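Polyguluronate lyase (Corynebacterium sp., PDB 1UAI) probably cleaves the poly(alpha-L-guluronate) stretches of alginate by beta-elimination, using a single-chain jellyroll beta-sandwich. Local coordinates at residues Phe56-Asn61 and Ala194-Asn199; Trp88-Gly93 and Phe162-Gly167; Pro111-Ala116 and Gly212-Tyr217; Leu135-Gly140 and Leu177-Ser182. One frame throughout, in Å; residues are numbered along the deposited sequence.

Interaction 1 (Phe56-Asn61 and Ala194-Asn199); sequences FRAAVN and AYTQAN
Two facing strands of the jellyroll beta-sandwich meet where Phe56 and Ala58 lie over Ala194 and Thr196. Strands 56-59 and 194-196 belong to different sheets, yet they run nearly parallel (14°) and their axes approach to 6.3 Å, a close fit that the small alanines allow. Phe56 CB rests 3.7 Å from Ala194 CB, while beyond CB the Phe56 ring turns away from the Ala194 methyl. One polar link joins the layers: Thr196 OG1 donates to Ala58 O at 2.8 Å, arriving 26° off the carbonyl plane. With OG1 anti to its own carbonyl carbon (chi1 -58°), the Thr196 hydroxyl is aimed across the gap, and CG2 lies alongside the same oxygen at 3.8 Å. Beyond the strands, Asn199 CA makes a CA-H...O contact with Val60 O (3.2 Å), and Val60 CG1 meets Ala198 CB at 4.1 Å. Ala198 O is buried here and has no polar partner in the model. Strand 211-223 flanks 54-59 and bonds to the backbone at Phe56 and Ala58; in the other sheet, 194-196 lies between strands 72-79 and 112-119, and the Phe56 ring reaches Leu75 on the first of these.

Interaction 2 (Trp88-Gly93 and Phe162-Gly167); sequences WSATSG and FVVSGG
Val164 packs against Ala90 and the six-membered ring of Trp88, and this apolar patch is the tight half of the contact. The two Val164 methyls divide the work. CG1, anti to the backbone N (chi1 -172°), sits 3.8 Å from Ala90 CB, whereas CG2 lies 3.8 Å from Trp88 CZ3 and nearly as close to CH2, the two side chains crossing at about a right angle. The Trp88 indole is fixed from its far end as well, since NE1 is hydrogen-bonded to Glu77 and the ring stacks on His95. Next to the patch, Gly167 N donates to Ala90 O over 2.7 Å, with 149° at the hydrogen. Gly166 and Gly167 both have positive phi, consistent with a type I' turn linking strands 158-165 and 168-173 into a hairpin.

The outer side, where Thr91 and Gly166 are exposed, is looser. Thr91 CG2 comes only within 4.1 Å of Gly167 CA, and a water fills in between the backbones: it donates to Gly93 O at 2.8 Å and accepts from Gly166 N at 2.8 Å. Ser165 CB, 3.5 Å from Gly93 O, is an isolated close approach. No side-chain polar group bonds across the contact, so the loop before strand 95-105 is held to the hairpin by backbone groups, one direct and one water-mediated, with valine packing on the buried side.

Interaction 3 (Pro111-Ala116 and Gly212-Tyr217); sequences PHLVGA and GQVSLY
Strands 112-116 and 212-217 cross at -26° with their axes 7.6 Å apart at closest, and Leu113 and Gly115 come opposite Gly212 and Val214. That shallow crossing is what aligned packing of two twisted sheets produces, and it places the contact between the layers of the jellyroll sandwich. The CA atoms of Leu113 and Gly212 are 6.2 Å apart, and those of Gly115 and Val214 are 6.6 Å apart; the lack of a side chain at Gly212 leaves room for Leu113.

Leu113 does most of the filling. Its CG lies anti to the backbone N (chi1 176°), which carries the branch straight out across the interlayer space, and the two methyls then part. CD2 does the touching, 3.9 Å from Gly212 CA and 3.6 Å from Gln213 N; CD1 stays farther from Gly212 CA, at 4.2 Å. The side chain of Gln213 itself points to the other side of its sheet, where OE1 is hydrogen-bonded to Arg57. Around the pair, Phe103 of strand 95-105 touches both Leu113 and Val214, and Ala194 and Thr196 close in from the neighbouring strand. All the touching residues are buried, and the side chains that meet are apolar. Val214 presents a single methyl to the facing strand: its CG2 lies 3.8 Å from Leu113 CD2 and 4.4 Å from Gly115 CA.

Interaction 4 (Leu135-Gly140 and Leu177-Ser182); sequences LYITKG and LQTTIS
Lys139 packs lengthwise against Ile181, the two side chains lying alongside each other and pointing opposite ways. Its CB begins 4.0 Å from Ile181 CD1. CG is 4.0 Å from Ile181 CG2, and CD keeps to that same methyl. CE meets it once more at 3.9 Å, the chain being extended up to this atom. The last torsion then bends (chi4 -60°) and turns NZ off the hydrocarbon surface toward a water, to which it makes a weak bond of 3.3 Å; that water in turn donates to Ser182 O at 2.7 Å.

These residues sit on strands 134-139 and 176-182, which face each other from the two sheets of the sandwich, nearly parallel at 10° between axes; 176-182 is the outermost strand of its own sheet. A classic beta bulge in that strand sets both Gln178 and Thr179 opposite Val171. Both also direct their CB toward strand 134-139. Deeper in, Ile137 CG2 touches Thr179 CG2 at 3.7 Å. The Thr179 methyl occupies the place between its backbone N and carbonyl carbon, leaving OG1 anti to the N, where it bonds to His145. Ile181 CD1, beside Lys139 CB, also comes within 3.5 Å of Thr138 O, an oxygen that is hydrogen-bonded to Thr126 OG1.

In the fold
Interactions 1, 3 and 4 each join a strand of the curled, larger sheet to one of the seven-stranded sheet, whereas interaction 2 packs a loop onto the latter. Interactions 1 and 3 are neighbours, with centres about 9 Å apart, on adjacent strands in both sheets. Interaction 4 lies about 17 Å from the centre of interaction 3 and about 15 Å from that of interaction 2, which is across the chain's centre from interaction 1, some 29 Å away. Along the chain, 2 and 4 are nested in the loop of 1, and 4 in that of 3, while 1 and 3, 2 and 3, and 2 and 4 cross. Sequence-distant strands are thus interleaved, as in a jellyroll.

Interaction 1 (Phe56-Asn61 and Ala194-Asn199)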
loop_
_atom_site.group_PDB
_atom_site.type_symbol
_atom_site.label_atom_id
_atom_site.label_comp_id
_atom_site.label_asym_id
_atom_site.label_seq_id
_atom_site.Cartn_x
_atom_site.Cartn_y
_atom_site.Cartn_z
ATOM N N PHE A 56 9.399 -1.518 0.601
ATOM C CA PHE A 56 8.432 -2.612 0.531
ATOM C C PHE A 56 8.641 -3.262 -0.832
ATOM O O PHE A 56 8.578 -2.581 -1.859
ATOM C CB PHE A 56 6.998 -2.089 0.586
ATOM C CG PHE A 56 6.606 -1.497 1.907
ATOM C CD1 PHE A 56 6.026 -2.288 2.893
ATOM C CD2 PHE A 56 6.770 -0.137 2.146
ATOM C CE1 PHE A 56 5.607 -1.730 4.099
ATOM C CE2 PHE A 56 6.356 0.431 3.349
ATOM C CZ PHE A 56 5.771 -0.368 4.327
ATOM N N ARG A 57 8.887 -4.566 -0.849
ATOM C CA ARG A 57 9.096 -5.274 -2.106
ATOM C C ARG A 57 8.303 -6.571 -2.134
ATOM O O ARG A 57 8.265 -7.301 -1.145
ATOM C CB ARG A 57 10.585 -5.585 -2.308
ATOM C CG ARG A 57 10.887 -6.294 -3.628
ATOM C CD ARG A 57 12.356 -6.683 -3.768
ATOM N NE ARG A 57 13.242 -5.524 -3.736
ATOM C CZ ARG A 57 14.559 -5.588 -3.899
ATOM N NH1 ARG A 57 15.144 -6.761 -4.110
ATOM N NH2 ARG A 57 15.292 -4.484 -3.845
ATOM N N ALA A 58 7.663 -6.842 -3.268
ATOM C CA ALA A 58 6.894 -8.067 -3.456
ATOM C C ALA A 58 7.125 -8.561 -4.881
ATOM O O ALA A 58 6.776 -7.884 -5.852
ATOM C CB ALA A 58 5.408 -7.815 -3.214
ATOM N N ALA A 59 7.730 -9.741 -4.993
ATOM C CA ALA A 59 8.034 -10.349 -6.286
ATOM C C ALA A 59 6.851 -11.153 -6.810
ATOM O O ALA A 59 5.991 -11.578 -6.044
ATOM C CB ALA A 59 9.265 -11.238 -6.164
ATOM N N VAL A 60 6.825 -11.378 -8.119
ATOM C CA VAL A 60 5.721 -12.098 -8.742
ATOM C C VAL A 60 5.518 -13.526 -8.248
ATOM O O VAL A 60 4.425 -14.079 -8.382
ATOM C CB VAL A 60 5.865 -12.116 -10.285
ATOM C CG1 VAL A 60 5.954 -10.689 -10.807
ATOM C CG2 VAL A 60 7.091 -12.923 -10.699
ATOM N N ASN A 61 6.561 -14.120 -7.676
ATOM C CA ASN A 61 6.475 -15.486 -7.163
ATOM C C ASN A 61 6.217 -15.476 -5.659
ATOM O O ASN A 61 6.339 -16.501 -4.990
ATOM C CB ASN A 61 7.775 -16.241 -7.458
ATOM C CG ASN A 61 8.958 -15.684 -6.692
ATOM O OD1 ASN A 61 8.933 -14.542 -6.237
ATOM N ND2 ASN A 61 10.006 -16.488 -6.552
ATOM N N ALA A 194 3.642 -2.081 -0.988
ATOM C CA ALA A 194 3.798 -2.599 -2.343
ATOM C C ALA A 194 2.899 -3.807 -2.576
ATOM O O ALA A 194 3.155 -4.894 -2.056
ATOM C CB ALA A 194 5.253 -2.982 -2.593
ATOM N N TYR A 195 1.840 -3.607 -3.351
ATOM C CA TYR A 195 0.906 -4.680 -3.679
ATOM C C TYR A 195 1.086 -4.890 -5.182
ATOM O O TYR A 195 0.516 -4.178 -6.006
ATOM C CB TYR A 195 -0.514 -4.239 -3.315
ATOM C CG TYR A 195 -1.607 -5.260 -3.535
ATOM C CD1 TYR A 195 -1.333 -6.628 -3.591
ATOM C CD2 TYR A 195 -2.934 -4.850 -3.642
ATOM C CE1 TYR A 195 -2.361 -7.560 -3.750
ATOM C CE2 TYR A 195 -3.964 -5.770 -3.798
ATOM C CZ TYR A 195 -3.672 -7.120 -3.850
ATOM O OH TYR A 195 -4.696 -8.029 -3.993
ATOM N N THR A 196 1.925 -5.865 -5.520
ATOM C CA THR A 196 2.273 -6.168 -6.901
ATOM C C THR A 196 1.165 -6.878 -7.663
ATOM O O THR A 196 0.780 -7.995 -7.328
ATOM C CB THR A 196 3.573 -6.987 -6.920
ATOM O OG1 THR A 196 4.598 -6.226 -6.265
ATOM C CG2 THR A 196 4.007 -7.306 -8.346
ATOM N N GLN A 197 0.666 -6.216 -8.704
ATOM C CA GLN A 197 -0.424 -6.748 -9.506
ATOM C C GLN A 197 0.028 -7.663 -10.636
ATOM O O GLN A 197 -0.328 -7.473 -11.800
ATOM C CB GLN A 197 -1.262 -5.597 -10.064
ATOM C CG GLN A 197 -1.778 -4.635 -8.996
ATOM C CD GLN A 197 -2.574 -5.331 -7.914
ATOM O OE1 GLN A 197 -2.150 -5.399 -6.758
ATOM N NE2 GLN A 197 -3.733 -5.859 -8.281
ATOM N N ALA A 198 0.822 -8.663 -10.274
ATOM C CA ALA A 198 1.315 -9.636 -11.233
ATOM C C ALA A 198 1.833 -10.842 -10.469
ATOM O O ALA A 198 2.332 -10.710 -9.350
ATOM C CB ALA A 198 2.432 -9.031 -12.080
ATOM N N ASN A 199 1.671 -12.022 -11.055
ATOM C CA ASN A 199 2.177 -13.243 -10.450
ATOM C C ASN A 199 2.765 -14.093 -11.569
ATOM O O ASN A 199 2.880 -13.630 -12.706
ATOM C CB ASN A 199 1.081 -13.997 -9.678
ATOM C CG ASN A 199 -0.134 -14.297 -10.519
ATOM O OD1 ASN A 199 -0.019 -14.631 -11.693
ATOM N ND2 ASN A 199 -1.312 -14.201 -9.913
#

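Interaction 2 (Trp88-Gly93 and Phe162-Gly167)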
loop_
_atom_site.group_PDB
_atom_site.type_symbol
_atom_site.label_atom_id
_atom_site.label_comp_id
_atom_site.label_asym_id
_atom_site.label_seq_id
_atom_site.Cartn_x
_atom_site.Cartn_y
_atom_site.Cartn_z
ATOM N N TRP A 88 -13.707 1.885 9.911
ATOM C CA TRP A 88 -14.413 3.145 10.068
ATOM C C TRP A 88 -15.454 3.434 8.997
ATOM O O TRP A 88 -15.445 2.863 7.901
ATOM C CB TRP A 88 -13.423 4.316 10.176
ATOM C CG TRP A 88 -12.227 4.220 9.277
ATOM C CD1 TRP A 88 -11.017 3.660 9.578
ATOM C CD2 TRP A 88 -12.130 4.685 7.926
ATOM N NE1 TRP A 88 -10.173 3.750 8.498
ATOM C CE2 TRP A 88 -10.830 4.372 7.470
ATOM C CE3 TRP A 88 -13.016 5.335 7.055
ATOM C CZ2 TRP A 88 -10.392 4.686 6.180
ATOM C CZ3 TRP A 88 -12.579 5.647 5.769
ATOM C CH2 TRP A 88 -11.277 5.321 5.346
ATOM N N SER A 89 -16.357 4.340 9.350
ATOM C CA SER A 89 -17.464 4.757 8.507
ATOM C C SER A 89 -17.098 5.821 7.485
ATOM O O SER A 89 -16.222 6.647 7.721
ATOM C CB SER A 89 -18.591 5.285 9.397
ATOM O OG SER A 89 -19.586 5.949 8.640
ATOM N N ALA A 90 -17.785 5.801 6.348
ATOM C CA ALA A 90 -17.553 6.789 5.305
ATOM C C ALA A 90 -18.588 7.912 5.417
ATOM O O ALA A 90 -18.446 8.955 4.783
ATOM C CB ALA A 90 -17.641 6.133 3.929
ATOM N N THR A 91 -19.617 7.695 6.237
ATOM C CA THR A 91 -20.689 8.674 6.419
ATOM C C THR A 91 -20.693 9.368 7.781
ATOM O O THR A 91 -21.522 10.243 8.040
ATOM C CB THR A 91 -22.069 8.020 6.216
ATOM O OG1 THR A 91 -22.217 6.926 7.128
ATOM C CG2 THR A 91 -22.213 7.510 4.791
ATOM N N SER A 92 -19.774 8.968 8.650
ATOM C CA SER A 92 -19.654 9.556 9.977
ATOM C C SER A 92 -18.179 9.813 10.231
ATOM O O SER A 92 -17.361 8.918 10.041
ATOM C CB SER A 92 -20.194 8.593 11.041
ATOM O OG SER A 92 -19.819 8.995 12.352
ATOM N N GLY A 93 -17.844 11.033 10.644
ATOM C CA GLY A 93 -16.460 11.369 10.924
ATOM C C GLY A 93 -15.647 11.779 9.712
ATOM O O GLY A 93 -16.141 11.787 8.584
ATOM N N PHE A 162 -5.949 10.774 1.079
ATOM C CA PHE A 162 -7.333 10.324 1.012
ATOM C C PHE A 162 -8.043 11.054 2.147
ATOM O O PHE A 162 -7.542 11.076 3.273
ATOM C CB PHE A 162 -7.481 8.834 1.334
ATOM C CG PHE A 162 -6.984 7.896 0.276
ATOM C CD1 PHE A 162 -7.625 7.789 -0.954
ATOM C CD2 PHE A 162 -5.929 7.035 0.557
ATOM C CE1 PHE A 162 -7.225 6.827 -1.884
ATOM C CE2 PHE A 162 -5.523 6.074 -0.362
ATOM C CZ PHE A 162 -6.171 5.967 -1.584
ATOM N N VAL A 163 -9.192 11.652 1.860
ATOM C CA VAL A 163 -9.990 12.296 2.899
ATOM C C VAL A 163 -11.399 11.760 2.695
ATOM O O VAL A 163 -12.004 11.972 1.642
ATOM C CB VAL A 163 -10.018 13.837 2.785
ATOM C CG1 VAL A 163 -10.909 14.416 3.881
ATOM C CG2 VAL A 163 -8.616 14.400 2.914
ATOM N N VAL A 164 -11.904 11.039 3.690
ATOM C CA VAL A 164 -13.239 10.465 3.609
ATOM C C VAL A 164 -14.158 11.112 4.632
ATOM O O VAL A 164 -13.847 11.155 5.824
ATOM C CB VAL A 164 -13.219 8.941 3.869
ATOM C CG1 VAL A 164 -14.593 8.350 3.578
ATOM C CG2 VAL A 164 -12.154 8.276 3.015
ATOM N N SER A 165 -15.286 11.624 4.153
ATOM C CA SER A 165 -16.274 12.258 5.016
ATOM C C SER A 165 -17.549 12.507 4.219
ATOM O O SER A 165 -17.501 12.674 3.002
ATOM C CB SER A 165 -15.739 13.585 5.565
ATOM O OG SER A 165 -15.518 14.521 4.526
ATOM N N GLY A 166 -18.685 12.510 4.908
ATOM C CA GLY A 166 -19.957 12.761 4.251
ATOM C C GLY A 166 -20.297 11.869 3.070
ATOM O O GLY A 166 -20.961 12.310 2.130
ATOM N N GLY A 167 -19.852 10.618 3.116
ATOM C CA GLY A 167 -20.136 9.687 2.038
ATOM C C GLY A 167 -19.362 9.960 0.764
ATOM O O GLY A 167 -19.763 9.527 -0.318
HETATM O O HOH W 1 -18.756 12.133 7.715
#

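Interaction 3 (Pro111-Ala116 and Gly212-Tyr217)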
loop_
_atom_site.group_PDB
_atom_site.type_symbol
_atom_site.label_atom_id
_atom_site.label_comp_id
_atom_site.label_asym_id
_atom_site.label_seq_id
_atom_site.Cartn_x
_atom_site.Cartn_y
_atom_site.Cartn_z
ATOM N N PRO A 111 3.565 -4.527 -15.865
ATOM C CA PRO A 111 4.143 -3.554 -14.931
ATOM C C PRO A 111 3.114 -2.791 -14.106
ATOM O O PRO A 111 3.026 -1.563 -14.187
ATOM C CB PRO A 111 4.937 -2.645 -15.859
ATOM C CG PRO A 111 4.034 -2.564 -17.051
ATOM C CD PRO A 111 3.577 -4.001 -17.245
ATOM N N HIS A 112 2.363 -3.528 -13.291
ATOM C CA HIS A 112 1.300 -2.959 -12.469
ATOM C C HIS A 112 1.612 -3.090 -10.980
ATOM O O HIS A 112 1.957 -4.170 -10.499
ATOM C CB HIS A 112 -0.016 -3.667 -12.786
ATOM C CG HIS A 112 -0.430 -3.574 -14.225
ATOM N ND1 HIS A 112 -1.556 -4.203 -14.710
ATOM C CD2 HIS A 112 0.118 -2.921 -15.276
ATOM C CE1 HIS A 112 -1.685 -3.940 -15.998
ATOM N NE2 HIS A 112 -0.682 -3.163 -16.367
ATOM N N LEU A 113 1.441 -1.993 -10.247
ATOM C CA LEU A 113 1.761 -1.968 -8.826
ATOM C C LEU A 113 0.878 -0.981 -8.061
ATOM O O LEU A 113 0.689 0.156 -8.495
ATOM C CB LEU A 113 3.238 -1.586 -8.684
ATOM C CG LEU A 113 3.872 -1.385 -7.310
ATOM C CD1 LEU A 113 3.732 -2.640 -6.467
ATOM C CD2 LEU A 113 5.337 -1.023 -7.497
ATOM N N VAL A 114 0.347 -1.418 -6.922
ATOM C CA VAL A 114 -0.517 -0.581 -6.087
ATOM C C VAL A 114 0.265 -0.116 -4.851
ATOM O O VAL A 114 0.879 -0.931 -4.154
ATOM C CB VAL A 114 -1.784 -1.372 -5.677
ATOM C CG1 VAL A 114 -2.562 -0.624 -4.611
ATOM C CG2 VAL A 114 -2.656 -1.598 -6.905
ATOM N N GLY A 115 0.237 1.190 -4.580
ATOM C CA GLY A 115 0.996 1.737 -3.464
ATOM C C GLY A 115 0.257 2.270 -2.249
ATOM O O GLY A 115 0.882 2.573 -1.232
ATOM N N ALA A 116 -1.057 2.409 -2.349
ATOM C CA ALA A 116 -1.856 2.880 -1.227
ATOM C C ALA A 116 -3.310 2.609 -1.540
ATOM O O ALA A 116 -3.710 2.611 -2.706
ATOM C CB ALA A 116 -1.639 4.370 -1.000
ATOM N N GLY A 212 7.819 -5.755 -7.758
ATOM C CA GLY A 212 7.319 -4.408 -7.620
ATOM C C GLY A 212 7.889 -3.927 -6.294
ATOM O O GLY A 212 8.028 -4.711 -5.348
ATOM N N GLN A 213 8.245 -2.651 -6.221
ATOM C CA GLN A 213 8.788 -2.088 -4.992
ATOM C C GLN A 213 8.336 -0.651 -4.821
ATOM O O GLN A 213 8.280 0.115 -5.785
ATOM C CB GLN A 213 10.319 -2.134 -4.997
ATOM C CG GLN A 213 10.953 -1.468 -3.777
ATOM C CD GLN A 213 12.458 -1.628 -3.745
ATOM O OE1 GLN A 213 12.972 -2.745 -3.704
ATOM N NE2 GLN A 213 13.174 -0.510 -3.764
ATOM N N VAL A 214 8.011 -0.308 -3.580
ATOM C CA VAL A 214 7.570 1.028 -3.209
ATOM C C VAL A 214 8.349 1.459 -1.968
ATOM O O VAL A 214 8.630 0.642 -1.091
ATOM C CB VAL A 214 6.059 1.042 -2.855
ATOM C CG1 VAL A 214 5.664 2.390 -2.274
ATOM C CG2 VAL A 214 5.230 0.732 -4.087
ATOM N N SER A 215 8.706 2.737 -1.907
ATOM C CA SER A 215 9.402 3.288 -0.750
ATOM C C SER A 215 8.450 4.290 -0.112
ATOM O O SER A 215 7.918 5.174 -0.787
ATOM C CB SER A 215 10.703 3.980 -1.163
ATOM O OG SER A 215 11.693 3.030 -1.520
ATOM N N LEU A 216 8.233 4.133 1.189
ATOM C CA LEU A 216 7.329 4.987 1.946
ATOM C C LEU A 216 8.136 5.900 2.864
ATOM O O LEU A 216 8.882 5.432 3.726
ATOM C CB LEU A 216 6.382 4.101 2.752
ATOM C CG LEU A 216 5.148 4.705 3.419
ATOM C CD1 LEU A 216 4.297 5.430 2.389
ATOM C CD2 LEU A 216 4.347 3.588 4.076
ATOM N N TYR A 217 7.961 7.205 2.675
ATOM C CA TYR A 217 8.695 8.225 3.418
ATOM C C TYR A 217 7.922 8.942 4.513
ATOM O O TYR A 217 8.516 9.447 5.467
ATOM C CB TYR A 217 9.247 9.240 2.418
ATOM C CG TYR A 217 10.255 8.614 1.488
ATOM C CD1 TYR A 217 11.549 8.355 1.930
ATOM C CD2 TYR A 217 9.900 8.204 0.202
ATOM C CE1 TYR A 217 12.466 7.703 1.129
ATOM C CE2 TYR A 217 10.820 7.542 -0.618
ATOM C CZ TYR A 217 12.101 7.296 -0.139
ATOM O OH TYR A 217 13.025 6.621 -0.904
#

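Interaction 4 (Leu135-Gly140 and Leu177-Ser182)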
loop_
_atom_site.group_PDB
_atom_site.type_symbol
_atom_site.label_atom_id
_atom_site.label_comp_id
_atom_site.label_asym_id
_atom_site.label_seq_id
_atom_site.Cartn_x
_atom_site.Cartn_y
_atom_site.Cartn_z
ATOM N N LEU A 135 0.062 6.656 -13.733
ATOM C CA LEU A 135 -0.431 6.533 -12.369
ATOM C C LEU A 135 -1.919 6.860 -12.359
ATOM O O LEU A 135 -2.335 7.906 -12.863
ATOM C CB LEU A 135 0.318 7.502 -11.452
ATOM C CG LEU A 135 -0.142 7.556 -9.995
ATOM C CD1 LEU A 135 0.033 6.192 -9.338
ATOM C CD2 LEU A 135 0.655 8.616 -9.258
ATOM N N TYR A 136 -2.710 5.962 -11.781
ATOM C CA TYR A 136 -4.157 6.127 -11.710
ATOM C C TYR A 136 -4.693 6.085 -10.295
ATOM O O TYR A 136 -4.063 5.534 -9.389
ATOM C CB TYR A 136 -4.867 4.980 -12.426
ATOM C CG TYR A 136 -4.525 4.792 -13.873
ATOM C CD1 TYR A 136 -5.278 5.401 -14.869
ATOM C CD2 TYR A 136 -3.460 3.977 -14.253
ATOM C CE1 TYR A 136 -4.988 5.199 -16.211
ATOM C CE2 TYR A 136 -3.158 3.772 -15.590
ATOM C CZ TYR A 136 -3.926 4.383 -16.564
ATOM O OH TYR A 136 -3.635 4.165 -17.893
ATOM N N ILE A 137 -5.873 6.675 -10.134
ATOM C CA ILE A 137 -6.620 6.587 -8.891
ATOM C C ILE A 137 -7.772 5.718 -9.389
ATOM O O ILE A 137 -8.476 6.081 -10.340
ATOM C CB ILE A 137 -7.193 7.928 -8.399
ATOM C CG1 ILE A 137 -6.059 8.903 -8.084
ATOM C CG2 ILE A 137 -8.069 7.682 -7.165
ATOM C CD1 ILE A 137 -5.041 8.370 -7.118
ATOM N N THR A 138 -7.944 4.557 -8.774
ATOM C CA THR A 138 -8.980 3.627 -9.190
ATOM C C THR A 138 -10.298 3.856 -8.465
ATOM O O THR A 138 -10.385 4.654 -7.535
ATOM C CB THR A 138 -8.542 2.186 -8.913
ATOM O OG1 THR A 138 -8.493 1.979 -7.496
ATOM C CG2 THR A 138 -7.160 1.920 -9.504
ATOM N N LYS A 139 -11.327 3.153 -8.923
ATOM C CA LYS A 139 -12.647 3.199 -8.311
ATOM C C LYS A 139 -13.204 1.795 -8.467
ATOM O O LYS A 139 -13.612 1.399 -9.560
ATOM C CB LYS A 139 -13.573 4.201 -9.007
ATOM C CG LYS A 139 -14.956 4.268 -8.367
ATOM C CD LYS A 139 -15.884 5.216 -9.107
ATOM C CE LYS A 139 -17.265 5.242 -8.471
ATOM N NZ LYS A 139 -17.914 3.902 -8.482
ATOM N N GLY A 140 -13.205 1.038 -7.378
ATOM C CA GLY A 140 -13.700 -0.323 -7.451
ATOM C C GLY A 140 -12.902 -1.102 -8.482
ATOM O O GLY A 140 -11.672 -1.040 -8.499
ATOM N N LEU A 177 -6.648 18.003 -6.028
ATOM C CA LEU A 177 -7.759 17.058 -6.023
ATOM C C LEU A 177 -7.822 16.358 -7.376
ATOM O O LEU A 177 -7.902 17.009 -8.420
ATOM C CB LEU A 177 -9.075 17.793 -5.750
ATOM C CG LEU A 177 -10.348 16.943 -5.696
ATOM C CD1 LEU A 177 -10.235 15.901 -4.595
ATOM C CD2 LEU A 177 -11.547 17.843 -5.451
ATOM N N GLN A 178 -7.788 15.029 -7.351
ATOM C CA GLN A 178 -7.815 14.232 -8.572
ATOM C C GLN A 178 -9.200 13.700 -8.894
ATOM O O GLN A 178 -9.599 13.635 -10.058
ATOM C CB GLN A 178 -6.852 13.053 -8.448
ATOM C CG GLN A 178 -5.408 13.458 -8.236
ATOM C CD GLN A 178 -4.882 14.305 -9.373
ATOM O OE1 GLN A 178 -4.947 13.907 -10.536
ATOM N NE2 GLN A 178 -4.355 15.481 -9.047
ATOM N N THR A 179 -9.927 13.304 -7.857
ATOM C CA THR A 179 -11.264 12.767 -8.039
ATOM C C THR A 179 -12.006 12.706 -6.716
ATOM O O THR A 179 -11.394 12.695 -5.646
ATOM C CB THR A 179 -11.212 11.338 -8.636
ATOM O OG1 THR A 179 -12.542 10.891 -8.926
ATOM C CG2 THR A 179 -10.565 10.364 -7.655
ATOM N N THR A 180 -13.331 12.696 -6.807
ATOM C CA THR A 180 -14.197 12.587 -5.643
ATOM C C THR A 180 -15.076 11.383 -5.944
ATOM O O THR A 180 -15.779 11.356 -6.957
ATOM C CB THR A 180 -15.069 13.841 -5.452
ATOM O OG1 THR A 180 -14.223 14.977 -5.244
ATOM C CG2 THR A 180 -15.981 13.674 -4.245
ATOM N N ILE A 181 -15.013 10.382 -5.073
ATOM C CA ILE A 181 -15.762 9.148 -5.249
ATOM C C ILE A 181 -16.847 8.970 -4.197
ATOM O O ILE A 181 -16.590 9.103 -3.003
ATOM C CB ILE A 181 -14.799 7.938 -5.195
ATOM C CG1 ILE A 181 -13.792 8.035 -6.346
ATOM C CG2 ILE A 181 -15.579 6.632 -5.259
ATOM C CD1 ILE A 181 -12.662 7.031 -6.266
ATOM N N SER A 182 -18.061 8.674 -4.647
ATOM C CA SER A 182 -19.174 8.450 -3.733
ATOM C C SER A 182 -18.964 7.086 -3.085
ATOM O O SER A 182 -18.740 6.090 -3.772
ATOM C CB SER A 182 -20.504 8.476 -4.489
ATOM O OG SER A 182 -20.754 9.760 -5.033
HETATM O O HOH W 2 -19.806 5.503 -6.235
#